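Local coordinates for phosphogluconate dehydrogenase NAD-binding putative C-terminal domain-containing protein (PDB 4EZB), which is of unknown function but is probably an oxidoreductase, with a predicted dinucleotide-binding domain joined to a helical C-terminal domain probably resembling that of phosphogluconate dehydrogenases, at residues A[221-226]-A[237-242]; A[248-253]-A[303-308]; A[201-206]-A[282-287]; A[258-263]-A[275-280]. All blocks are in the same frame, centred on the assembly; numbering follows the deposited sequence.

Contact 1: residues A[221-226]-A[237-242]; sequences VTERIL and DWRDVA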
loop_
_atom_site.group_PDB
_atom_site.type_symbol
_atom_site.label_atom_id
_atom_site.label_comp_id
_atom_site.label_asym_id
_atom_site.label_seq_id
_atom_site.Cartn_x
_atom_site.Cartn_y
_atom_site.Cartn_z
ATOM N N VAL A 221 2.403 -9.739 17.329
ATOM C CA VAL A 221 2.673 -10.675 16.218
ATOM C C VAL A 221 3.492 -10.039 15.071
ATOM O O VAL A 221 3.328 -10.406 13.910
ATOM C CB VAL A 221 1.352 -11.272 15.623
ATOM C CG1 VAL A 221 0.585 -12.103 16.646
ATOM C CG2 VAL A 221 0.469 -10.186 15.008
ATOM N N THR A 222 4.373 -9.091 15.402
ATOM C CA THR A 222 5.097 -8.298 14.393
ATOM C C THR A 222 5.957 -9.135 13.465
ATOM O O THR A 222 5.841 -9.012 12.242
ATOM C CB THR A 222 5.959 -7.197 15.037
ATOM O OG1 THR A 222 5.120 -6.395 15.864
ATOM C CG2 THR A 222 6.577 -6.297 13.961
ATOM N N GLU A 223 6.808 -9.975 14.061
ATOM C CA GLU A 223 7.700 -10.867 13.326
ATOM C C GLU A 223 6.925 -11.835 12.483
ATOM O O GLU A 223 7.347 -12.167 11.363
ATOM C CB GLU A 223 8.642 -11.641 14.272
ATOM C CG GLU A 223 9.731 -10.789 14.917
ATOM C CD GLU A 223 10.540 -9.986 13.906
ATOM O OE1 GLU A 223 10.912 -10.550 12.853
ATOM O OE2 GLU A 223 10.801 -8.792 14.156
ATOM N N ARG A 224 5.777 -12.286 12.988
ATOM C CA ARG A 224 4.972 -13.224 12.209
ATOM C C ARG A 224 4.327 -12.583 11.007
ATOM O O ARG A 224 4.190 -13.229 9.945
ATOM C CB ARG A 224 3.948 -13.961 13.060
ATOM C CG ARG A 224 4.583 -15.119 13.786
ATOM C CD ARG A 224 3.537 -16.049 14.338
ATOM N NE ARG A 224 4.076 -16.765 15.487
ATOM C CZ ARG A 224 4.531 -18.009 15.425
ATOM N NH1 ARG A 224 4.486 -18.657 14.271
ATOM N NH2 ARG A 224 5.021 -18.605 16.504
ATOM N N ILE A 225 3.922 -11.324 11.172
ATOM C CA ILE A 225 3.350 -10.562 10.080
ATOM C C ILE A 225 4.412 -10.209 9.023
ATOM O O ILE A 225 4.111 -10.152 7.856
ATOM C CB ILE A 225 2.684 -9.273 10.596
ATOM C CG1 ILE A 225 1.291 -9.553 11.171
ATOM C CG2 ILE A 225 2.578 -8.244 9.482
ATOM C CD1 ILE A 225 0.256 -9.899 10.111
ATOM N N LEU A 226 5.631 -9.905 9.446
ATOM C CA LEU A 226 6.725 -9.712 8.492
ATOM C C LEU A 226 7.003 -10.999 7.717
ATOM O O LEU A 226 7.169 -10.970 6.500
ATOM C CB LEU A 226 7.976 -9.147 9.180
ATOM C CG LEU A 226 7.822 -7.640 9.428
ATOM C CD1 LEU A 226 8.739 -7.078 10.515
ATOM C CD2 LEU A 226 7.971 -6.850 8.123
ATOM N N ASP A 237 13.185 -8.236 0.480
ATOM C CA ASP A 237 13.438 -8.422 1.918
ATOM C C ASP A 237 12.647 -7.348 2.665
ATOM O O ASP A 237 12.994 -6.160 2.646
ATOM C CB ASP A 237 14.934 -8.340 2.242
ATOM C CG ASP A 237 15.233 -8.558 3.720
ATOM O OD1 ASP A 237 14.534 -7.994 4.593
ATOM O OD2 ASP A 237 16.193 -9.287 4.024
ATOM N N TRP A 238 11.559 -7.766 3.299
ATOM C CA TRP A 238 10.591 -6.806 3.829
ATOM C C TRP A 238 11.043 -6.120 5.098
ATOM O O TRP A 238 10.528 -5.055 5.469
ATOM C CB TRP A 238 9.229 -7.472 3.989
ATOM C CG TRP A 238 8.616 -7.618 2.649
ATOM C CD1 TRP A 238 8.793 -8.658 1.764
ATOM C CD2 TRP A 238 7.783 -6.669 1.995
ATOM N NE1 TRP A 238 8.093 -8.413 0.607
ATOM C CE2 TRP A 238 7.466 -7.198 0.718
ATOM C CE3 TRP A 238 7.261 -5.420 2.364
ATOM C CZ2 TRP A 238 6.632 -6.519 -0.200
ATOM C CZ3 TRP A 238 6.441 -4.737 1.451
ATOM C CH2 TRP A 238 6.128 -5.299 0.189
ATOM N N ARG A 239 12.014 -6.714 5.765
ATOM C CA ARG A 239 12.575 -6.096 6.955
ATOM C C ARG A 239 13.478 -4.921 6.557
ATOM O O ARG A 239 13.383 -3.848 7.152
ATOM C CB ARG A 239 13.269 -7.142 7.844
ATOM C CG ARG A 239 12.244 -8.035 8.552
ATOM C CD ARG A 239 12.897 -9.233 9.214
ATOM N NE ARG A 239 11.973 -9.981 10.066
ATOM C CZ ARG A 239 11.136 -10.924 9.635
ATOM N NH1 ARG A 239 11.060 -11.232 8.347
ATOM N NH2 ARG A 239 10.345 -11.543 10.497
ATOM N N ASP A 240 14.306 -5.113 5.526
ATOM C CA ASP A 240 15.040 -4.010 4.890
ATOM C C ASP A 240 14.087 -2.932 4.397
ATOM O O ASP A 240 14.343 -1.752 4.578
ATOM C CB ASP A 240 15.866 -4.499 3.709
ATOM C CG ASP A 240 17.004 -5.413 4.121
ATOM O OD1 ASP A 240 17.366 -5.479 5.320
ATOM O OD2 ASP A 240 17.547 -6.077 3.219
ATOM N N VAL A 241 12.978 -3.321 3.785
ATOM C CA VAL A 241 11.998 -2.316 3.358
ATOM C C VAL A 241 11.433 -1.503 4.515
ATOM O O VAL A 241 11.266 -0.277 4.409
ATOM C CB VAL A 241 10.860 -2.944 2.511
ATOM C CG1 VAL A 241 9.742 -1.924 2.239
ATOM C CG2 VAL A 241 11.433 -3.500 1.210
ATOM N N ALA A 242 11.111 -2.182 5.606
ATOM C CA ALA A 242 10.519 -1.512 6.780
ATOM C C ALA A 242 11.543 -0.661 7.512
ATOM O O ALA A 242 11.211 0.414 7.983
ATOM C CB ALA A 242 9.889 -2.527 7.733
#
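Arg239 reaches from the first turn of helix 238-268 to Glu223 on helix 222-232 and grips its carboxylate side-on, with NE and NH2 both directed at one oxygen. The bond from Arg239 NH2 to Glu223 OE1 is short, 2.6 Å, and fairly straight (158°), whereas Arg239 NE meets the same OE1 at 3.0 Å and a more bent 136°. OE1 lies in the guanidinium plane, accepting from NE through its syn lone pair and from NH2 on the anti side, tilted out of the carboxylate plane. The other carboxylate oxygen, OE2, is bonded to the hydroxyl of Tyr302, and NH2 has a second acidic partner in Asp227. Leu226 packs against one face of the guanidinium, its CB set toward the rim, 3.6 Å from Arg239 NH2, and Leu226 CD2 approaches Trp238 CB at 4.4 Å. Trp238 turns its ring away and gives its NE1 proton to Phe233 O. Asp237 is the N-cap of helix 238-268; Asp237 OD1 takes the N-H of Asp240 N at 3.0 Å, almost straight, and that of Arg239 more weakly. A leucine in place of Arg239 would probably leave Glu223 OE1 without these two donors and Asp227 without this cation, two acids near each other with less to balance their charge. The contact is a buttressed ion pair between helices 222-232 and 238-268, one guanidinium shared by two carboxylates, its flat face flanked by an aliphatic side chain, which is likely to strengthen the pairing.

Contact 2: residues A[248-253]-A[303-308]; sequences RTFEHG and RGFVPV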
loop_
_atom_site.group_PDB
_atom_site.type_symbol
_atom_site.label_atom_id
_atom_site.label_comp_id
_atom_site.label_asym_id
_atom_site.label_seq_id
_atom_site.Cartn_x
_atom_site.Cartn_y
_atom_site.Cartn_z
ATOM N N ARG A 248 12.717 6.799 6.828
ATOM C CA ARG A 248 12.269 7.894 5.997
ATOM C C ARG A 248 11.108 8.671 6.653
ATOM O O ARG A 248 11.091 9.906 6.621
ATOM C CB ARG A 248 11.846 7.349 4.623
ATOM C CG ARG A 248 12.546 8.000 3.447
ATOM C CD ARG A 248 14.036 7.680 3.351
ATOM N NE ARG A 248 14.759 8.842 2.824
ATOM C CZ ARG A 248 14.820 9.192 1.537
ATOM N NH1 ARG A 248 14.217 8.458 0.601
ATOM N NH2 ARG A 248 15.493 10.282 1.181
ATOM N N THR A 249 10.135 7.955 7.222
ATOM C CA THR A 249 9.045 8.594 7.991
ATOM C C THR A 249 9.599 9.354 9.203
ATOM O O THR A 249 9.145 10.462 9.505
ATOM C CB THR A 249 8.002 7.585 8.506
ATOM O OG1 THR A 249 7.662 6.663 7.468
ATOM C CG2 THR A 249 6.721 8.298 8.992
ATOM N N PHE A 250 10.577 8.761 9.889
ATOM C CA PHE A 250 11.200 9.399 11.043
ATOM C C PHE A 250 11.839 10.736 10.632
ATOM O O PHE A 250 11.437 11.800 11.109
ATOM C CB PHE A 250 12.241 8.462 11.695
ATOM C CG PHE A 250 12.998 9.080 12.849
ATOM C CD1 PHE A 250 12.324 9.636 13.938
ATOM C CD2 PHE A 250 14.385 9.086 12.861
ATOM C CE1 PHE A 250 13.014 10.201 14.999
ATOM C CE2 PHE A 250 15.083 9.653 13.924
ATOM C CZ PHE A 250 14.396 10.208 14.992
ATOM N N GLU A 251 12.796 10.656 9.709
ATOM C CA GLU A 251 13.593 11.800 9.299
ATOM C C GLU A 251 12.788 12.834 8.502
ATOM O O GLU A 251 12.668 13.973 8.924
ATOM C CB GLU A 251 14.827 11.334 8.526
ATOM C CG GLU A 251 16.053 12.192 8.781
ATOM C CD GLU A 251 17.201 11.897 7.828
ATOM O OE1 GLU A 251 17.062 11.001 6.963
ATOM O OE2 GLU A 251 18.247 12.575 7.941
ATOM N N HIS A 252 12.216 12.433 7.371
ATOM C CA HIS A 252 11.617 13.397 6.432
ATOM C C HIS A 252 10.097 13.359 6.407
ATOM O O HIS A 252 9.490 13.753 5.416
ATOM C CB HIS A 252 12.132 13.169 5.000
ATOM C CG HIS A 252 13.617 12.993 4.899
ATOM N ND1 HIS A 252 14.201 11.792 4.550
ATOM C CD2 HIS A 252 14.638 13.862 5.099
ATOM C CE1 HIS A 252 15.515 11.927 4.541
ATOM N NE2 HIS A 252 15.806 13.173 4.872
ATOM N N GLY A 253 9.475 12.889 7.483
ATOM C CA GLY A 253 8.024 12.676 7.479
ATOM C C GLY A 253 7.221 13.897 7.065
ATOM O O GLY A 253 6.206 13.777 6.364
ATOM N N ARG A 303 12.535 -2.656 14.403
ATOM C CA ARG A 303 12.625 -3.137 15.781
ATOM C C ARG A 303 12.612 -1.961 16.751
ATOM O O ARG A 303 11.986 -2.044 17.794
ATOM C CB ARG A 303 13.855 -4.014 16.001
ATOM C CG ARG A 303 13.737 -5.366 15.316
ATOM C CD ARG A 303 15.071 -6.101 15.319
ATOM N NE ARG A 303 15.000 -7.416 14.670
ATOM C CZ ARG A 303 15.239 -7.658 13.373
ATOM N NH1 ARG A 303 15.569 -6.668 12.535
ATOM N NH2 ARG A 303 15.133 -8.901 12.902
ATOM N N GLY A 304 13.255 -0.854 16.368
ATOM C CA GLY A 304 13.213 0.402 17.123
ATOM C C GLY A 304 11.942 1.217 16.961
ATOM O O GLY A 304 11.310 1.553 17.956
ATOM N N PHE A 305 11.544 1.529 15.718
ATOM C CA PHE A 305 10.385 2.428 15.480
ATOM C C PHE A 305 9.009 1.857 15.876
ATOM O O PHE A 305 8.122 2.584 16.382
ATOM C CB PHE A 305 10.308 2.875 14.002
ATOM C CG PHE A 305 11.581 3.476 13.460
ATOM C CD1 PHE A 305 12.080 4.671 13.960
ATOM C CD2 PHE A 305 12.265 2.855 12.423
ATOM C CE1 PHE A 305 13.253 5.221 13.449
ATOM C CE2 PHE A 305 13.438 3.389 11.914
ATOM C CZ PHE A 305 13.936 4.573 12.431
ATOM N N VAL A 306 8.821 0.571 15.585
ATOM C CA VAL A 306 7.503 -0.038 15.660
ATOM C C VAL A 306 6.939 0.005 17.083
ATOM O O VAL A 306 5.776 0.388 17.265
ATOM C CB VAL A 306 7.463 -1.442 14.986
ATOM C CG1 VAL A 306 6.151 -2.157 15.268
ATOM C CG2 VAL A 306 7.609 -1.301 13.481
ATOM N N PRO A 307 7.756 -0.337 18.107
ATOM C CA PRO A 307 7.188 -0.257 19.473
ATOM C C PRO A 307 6.798 1.162 19.857
ATOM O O PRO A 307 5.826 1.379 20.599
ATOM C CB PRO A 307 8.312 -0.792 20.360
ATOM C CG PRO A 307 9.063 -1.711 19.453
ATOM C CD PRO A 307 9.033 -1.066 18.092
ATOM N N VAL A 308 7.530 2.126 19.317
ATOM C CA VAL A 308 7.220 3.506 19.593
ATOM C C VAL A 308 5.892 3.889 18.935
ATOM O O VAL A 308 5.010 4.420 19.621
ATOM C CB VAL A 308 8.381 4.458 19.252
ATOM C CG1 VAL A 308 7.900 5.904 19.256
ATOM C CG2 VAL A 308 9.508 4.269 20.257
#
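Phe250 and Phe305 are the pair through which helices 238-268 and 301-312 touch here, and a single ring corner does the touching. CE1 of Phe305 comes in at the root of the Phe250 side chain, 3.8 Å from Phe250 CB and 3.9 Å from its CG, with the Phe250 CD2 flank of the ring slightly farther off. The two side chains run across one another at about a right angle, yet their ring planes are inclined by just 40° and the centroids stand 5.8 Å apart; the pair is oblique, a van der Waals meeting of hydrocarbon with no defined stacking geometry. Phe250 has CG anti to the backbone N (chi1 176°), which swings its ring out past the incoming corner and presents CB and CG to it. Phe305 turns the other way, with CG beside its backbone N (chi1 -53°), and stretches straight toward the neighbouring helix. Leu296 packs against both rings, while Val298 adds to the Phe250 side and Met291 and Leu246 to the Phe305 side. Helix 301-312 is kinked just beyond Phe305, where the nitrogen of Pro307 has no bond to the preceding turn. Aromatic contact of this kind lays the last helix of the chain against the long helix 238-268, as part of the hydrophobic packing of an all-helical C-terminal domain, consistent with those of phosphogluconate dehydrogenase-like proteins.

Contact 3: residues A[201-206]-A[282-287]; sequences MIKGVE and ETIAAA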
loop_
_atom_site.group_PDB
_atom_site.type_symbol
_atom_site.label_atom_id
_atom_site.label_comp_id
_atom_site.label_asym_id
_atom_site.label_seq_id
_atom_site.Cartn_x
_atom_site.Cartn_y
_atom_site.Cartn_z
HETATM N N MSE A 201 2.665 4.769 -4.887
HETATM C CA MSE A 201 3.155 3.424 -4.597
HETATM C C MSE A 201 4.177 3.443 -3.493
HETATM O O MSE A 201 4.147 2.612 -2.589
HETATM C CB MSE A 201 3.789 2.870 -5.863
HETATM C CG MSE A 201 2.724 2.404 -6.859
HETATM SE SE MSE A 201 1.573 0.968 -6.119
HETATM C CE MSE A 201 2.908 -0.240 -5.296
ATOM N N ILE A 202 5.080 4.411 -3.548
ATOM C CA ILE A 202 6.223 4.440 -2.654
ATOM C C ILE A 202 5.805 4.814 -1.229
ATOM O O ILE A 202 6.121 4.119 -0.290
ATOM C CB ILE A 202 7.334 5.382 -3.195
ATOM C CG1 ILE A 202 7.816 4.915 -4.600
ATOM C CG2 ILE A 202 8.466 5.484 -2.185
ATOM C CD1 ILE A 202 8.820 5.829 -5.290
ATOM N N LYS A 203 5.078 5.908 -1.098
ATOM C CA LYS A 203 4.552 6.351 0.186
ATOM C C LYS A 203 3.336 5.561 0.679
ATOM O O LYS A 203 3.018 5.573 1.896
ATOM C CB LYS A 203 4.181 7.832 0.094
ATOM C CG LYS A 203 5.320 8.780 0.472
ATOM C CD LYS A 203 6.298 9.012 -0.663
ATOM C CE LYS A 203 6.936 10.397 -0.579
ATOM N NZ LYS A 203 7.548 10.674 -1.906
ATOM N N GLY A 204 2.640 4.933 -0.265
ATOM C CA GLY A 204 1.545 4.035 0.030
ATOM C C GLY A 204 2.105 2.835 0.750
ATOM O O GLY A 204 1.593 2.427 1.788
ATOM N N VAL A 205 3.167 2.266 0.204
ATOM C CA VAL A 205 3.818 1.163 0.871
ATOM C C VAL A 205 4.344 1.479 2.271
ATOM O O VAL A 205 4.276 0.642 3.183
ATOM C CB VAL A 205 4.991 0.613 0.032
ATOM C CG1 VAL A 205 5.896 -0.244 0.894
ATOM C CG2 VAL A 205 4.456 -0.227 -1.117
ATOM N N GLU A 206 4.932 2.664 2.414
ATOM C CA GLU A 206 5.449 3.121 3.686
ATOM C C GLU A 206 4.308 3.246 4.703
ATOM O O GLU A 206 4.435 2.825 5.853
ATOM C CB GLU A 206 6.123 4.475 3.453
ATOM C CG GLU A 206 6.543 5.274 4.678
ATOM C CD GLU A 206 7.025 6.694 4.308
ATOM O OE1 GLU A 206 7.033 7.048 3.111
ATOM O OE2 GLU A 206 7.388 7.486 5.213
ATOM N N GLU A 282 -2.107 11.216 5.716
ATOM C CA GLU A 282 -2.502 11.208 7.122
ATOM C C GLU A 282 -1.591 10.291 7.965
ATOM O O GLU A 282 -1.111 10.679 9.035
ATOM C CB GLU A 282 -3.959 10.764 7.270
ATOM C CG GLU A 282 -4.244 10.171 8.652
ATOM C CD GLU A 282 -5.712 10.109 9.030
ATOM O OE1 GLU A 282 -6.005 9.578 10.133
ATOM O OE2 GLU A 282 -6.564 10.587 8.245
ATOM N N THR A 283 -1.354 9.078 7.467
ATOM C CA THR A 283 -0.635 8.055 8.221
ATOM C C THR A 283 0.803 8.448 8.466
ATOM O O THR A 283 1.294 8.347 9.598
ATOM C CB THR A 283 -0.673 6.689 7.511
ATOM O OG1 THR A 283 -2.041 6.278 7.365
ATOM C CG2 THR A 283 0.100 5.615 8.326
ATOM N N ILE A 284 1.477 8.872 7.402
ATOM C CA ILE A 284 2.882 9.288 7.487
ATOM C C ILE A 284 3.052 10.505 8.436
ATOM O O ILE A 284 3.984 10.546 9.247
ATOM C CB ILE A 284 3.451 9.544 6.074
ATOM C CG1 ILE A 284 3.584 8.223 5.317
ATOM C CG2 ILE A 284 4.797 10.257 6.132
ATOM C CD1 ILE A 284 3.766 8.404 3.821
ATOM N N ALA A 285 2.118 11.454 8.365
ATOM C CA ALA A 285 2.122 12.630 9.266
ATOM C C ALA A 285 1.873 12.236 10.710
ATOM O O ALA A 285 2.566 12.714 11.609
ATOM C CB ALA A 285 1.084 13.652 8.833
ATOM N N ALA A 286 0.864 11.391 10.934
ATOM C CA ALA A 286 0.572 10.889 12.268
ATOM C C ALA A 286 1.776 10.165 12.843
ATOM O O ALA A 286 2.095 10.350 14.009
ATOM C CB ALA A 286 -0.633 9.962 12.243
ATOM N N ALA A 287 2.449 9.362 12.011
ATOM C CA ALA A 287 3.578 8.536 12.447
ATOM C C ALA A 287 4.834 9.363 12.709
ATOM O O ALA A 287 5.555 9.116 13.694
ATOM C CB ALA A 287 3.870 7.430 11.443
#
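Ile284 of helix 275-291 pushes its longer branch between Lys203 and Glu206, one turn apart on helix 190-218. Beyond CB the side chain divides. Ile284 CG2, anti to the backbone N, lies 3.9 Å from Glu206 OE2, and CG1 on the other branch comes equally near Glu206 CD. The tip enters deepest: Ile284 CD1 is 3.5 Å from Lys203 O. Ile284 CD1 also lies 3.7 Å from Lys203 CG, and Ile284 CD1 is 3.6 Å from Glu206 OE1. The methyl therefore rests against the aliphatic start of the lysine and the carboxylate of the glutamate, whose chain is extended (chi1 170°, chi2 -172°) and crosses it at about a right angle. The polar ends find partners on helix 238-268: Lys203 NZ pairs with Glu259, Glu206 OE1 with Arg256, and Glu206 OE2 probably with the hydroxyl of Thr249. With an alanine at Glu206, Arg256 would probably lose its buried counter-charge, Thr249 one of its polar partners, and Ile284 the wall beside CG1. Three helices thus meet in the core of the helical domain, where helix 190-218 probably corresponds to the long interdomain helix of the 6-phosphogluconate dehydrogenase-like enzymes.

Contact 4: residues A[258-263]-A[275-280]; sequences TEMTEA and PMSRAA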
loop_
_atom_site.group_PDB
_atom_site.type_symbol
_atom_site.label_atom_id
_atom_site.label_comp_id
_atom_site.label_asym_id
_atom_site.label_seq_id
_atom_site.Cartn_x
_atom_site.Cartn_y
_atom_site.Cartn_z
ATOM N N THR A 258 3.807 16.383 2.471
ATOM C CA THR A 258 3.553 17.388 1.428
ATOM C C THR A 258 3.473 16.720 0.056
ATOM O O THR A 258 2.472 16.860 -0.630
ATOM C CB THR A 258 4.623 18.498 1.389
ATOM O OG1 THR A 258 5.096 18.763 2.714
ATOM C CG2 THR A 258 4.040 19.774 0.795
ATOM N N GLU A 259 4.521 15.983 -0.317
ATOM C CA GLU A 259 4.548 15.170 -1.551
ATOM C C GLU A 259 3.288 14.301 -1.748
ATOM O O GLU A 259 2.806 14.150 -2.875
ATOM C CB GLU A 259 5.788 14.269 -1.572
ATOM C CG GLU A 259 7.116 15.004 -1.484
ATOM C CD GLU A 259 8.285 14.068 -1.243
ATOM O OE1 GLU A 259 8.425 13.076 -1.993
ATOM O OE2 GLU A 259 9.074 14.326 -0.307
HETATM N N MSE A 260 2.778 13.734 -0.648
HETATM C CA MSE A 260 1.539 12.929 -0.651
HETATM C C MSE A 260 0.300 13.770 -0.852
HETATM O O MSE A 260 -0.588 13.380 -1.615
HETATM C CB MSE A 260 1.401 12.094 0.632
HETATM C CG MSE A 260 0.665 10.769 0.400
HETATM SE SE MSE A 260 1.358 9.799 -1.180
HETATM C CE MSE A 260 0.489 8.040 -0.990
ATOM N N THR A 261 0.232 14.920 -0.173
ATOM C CA THR A 261 -0.901 15.852 -0.295
ATOM C C THR A 261 -1.059 16.356 -1.730
ATOM O O THR A 261 -2.178 16.488 -2.229
ATOM C CB THR A 261 -0.767 17.065 0.655
ATOM O OG1 THR A 261 -0.335 16.625 1.947
ATOM C CG2 THR A 261 -2.108 17.812 0.784
ATOM N N GLU A 262 0.066 16.629 -2.384
ATOM C CA GLU A 262 0.075 17.053 -3.776
ATOM C C GLU A 262 -0.414 15.920 -4.662
ATOM O O GLU A 262 -1.215 16.154 -5.570
ATOM C CB GLU A 262 1.474 17.496 -4.197
ATOM C CG GLU A 262 1.896 18.848 -3.643
ATOM C CD GLU A 262 3.387 18.920 -3.347
ATOM O OE1 GLU A 262 4.160 18.097 -3.897
ATOM O OE2 GLU A 262 3.790 19.797 -2.549
ATOM N N ALA A 263 0.059 14.699 -4.384
ATOM C CA ALA A 263 -0.326 13.518 -5.167
ATOM C C ALA A 263 -1.833 13.224 -5.146
ATOM O O ALA A 263 -2.416 12.904 -6.194
ATOM C CB ALA A 263 0.485 12.299 -4.762
ATOM N N PRO A 275 -8.534 8.087 -2.157
ATOM C CA PRO A 275 -8.524 7.723 -0.720
ATOM C C PRO A 275 -7.232 7.086 -0.224
ATOM O O PRO A 275 -6.876 7.282 0.945
ATOM C CB PRO A 275 -9.711 6.759 -0.584
ATOM C CG PRO A 275 -9.932 6.231 -1.971
ATOM C CD PRO A 275 -9.585 7.351 -2.893
HETATM N N MSE A 276 -6.512 6.366 -1.089
HETATM C CA MSE A 276 -5.250 5.735 -0.662
HETATM C C MSE A 276 -4.224 6.811 -0.413
HETATM O O MSE A 276 -3.553 6.812 0.627
HETATM C CB MSE A 276 -4.673 4.742 -1.667
HETATM C CG MSE A 276 -5.598 3.549 -1.908
HETATM SE SE MSE A 276 -5.903 2.566 -0.207
HETATM C CE MSE A 276 -4.142 1.715 0.107
ATOM N N SER A 277 -4.112 7.754 -1.348
ATOM C CA SER A 277 -3.171 8.859 -1.197
ATOM C C SER A 277 -3.500 9.713 0.004
ATOM O O SER A 277 -2.601 10.171 0.694
ATOM C CB SER A 277 -3.177 9.747 -2.434
ATOM O OG SER A 277 -2.683 9.014 -3.530
ATOM N N ARG A 278 -4.783 9.978 0.229
ATOM C CA ARG A 278 -5.145 10.810 1.380
ATOM C C ARG A 278 -4.837 10.073 2.702
ATOM O O ARG A 278 -4.289 10.665 3.626
ATOM C CB ARG A 278 -6.615 11.241 1.313
ATOM C CG ARG A 278 -6.944 12.246 0.218
ATOM C CD ARG A 278 -6.584 13.658 0.649
ATOM N NE ARG A 278 -6.898 14.643 -0.382
ATOM C CZ ARG A 278 -6.293 15.823 -0.504
ATOM N NH1 ARG A 278 -5.324 16.177 0.337
ATOM N NH2 ARG A 278 -6.646 16.648 -1.482
ATOM N N ALA A 279 -5.166 8.780 2.766
ATOM C CA ALA A 279 -4.963 8.003 3.996
ATOM C C ALA A 279 -3.468 7.860 4.267
ATOM O O ALA A 279 -3.053 7.946 5.414
ATOM C CB ALA A 279 -5.635 6.641 3.915
ATOM N N ALA A 280 -2.661 7.697 3.210
ATOM C CA ALA A 280 -1.210 7.533 3.394
ATOM C C ALA A 280 -0.512 8.790 3.969
ATOM O O ALA A 280 0.288 8.699 4.923
ATOM C CB ALA A 280 -0.549 7.064 2.111
#
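Met260, present as selenomethionine, lays its side chain over Ser277 and Ala280 where helices 238-268 and 275-291 form an antiparallel helical hairpin. The two helices follow each other in the chain, and the axes of these segments approach to 8.5 Å with a crossing angle of -158°. The side chain of Met260 bends at chi2 (48°), which carries it across the facing helix from Ser277 O to Ala280: Met260 CG sits 3.3 Å from the backbone oxygen Ser277 O, and the terminal Met260 CE lies 3.8 Å from Ser277 CA. Met260 CE then presses on Ala280 CB at 3.4 Å, tighter than usual for two carbons; the small Ser277 and Ala280 probably leave room for the methionine side chain. A second, more peripheral touch joins Thr261 and Arg278. The Thr261 methyl CG2 meets the guanidinium at its edge, 3.6 Å from Arg278 NH1, the two side chains crossing at about a right angle. Arg278 starts off away from helix 238-268 and bends at chi2 (-81°), which brings its end back beside it.

The next shell sets these groups in place. Arg278 NE forms a salt bridge with Glu268, and Thr261 OG1 bonds to Val257 O one turn back. Lys203 of helix 190-218 packs on Met260, while Val200 of that helix lies against Ser277. At the start of helix 275-291 a carboxylate of the second subunit receives two backbone N-H groups: Met276 N bonds to OE2, and Ser277 N to OE1, of Glu211 of that subunit.

In the fold
Contacts 1, 2 and 4 follow one another along helix 238-268, and contact 3 lies beside it, where helices 190-218 and 275-291 meet. Contacts 3 and 4 are the closest, with centres 8 Å apart, and share the Lys203-Glu259 salt bridge and the packing of Lys203 on Met260. Contacts 2 and 3 have centres 11 Å apart and meet through Thr249, whereas the centres of contacts 1 and 4 are 24 Å apart. Contacts 1, 3 and 4 also reach the second subunit, so this helical domain helps form the dimer. No ligand marks an active site; a glycine-rich Gly31-Gly33-Ala36 pattern, consistent with dinucleotide binding, belongs to the other, strand-containing part of the chain.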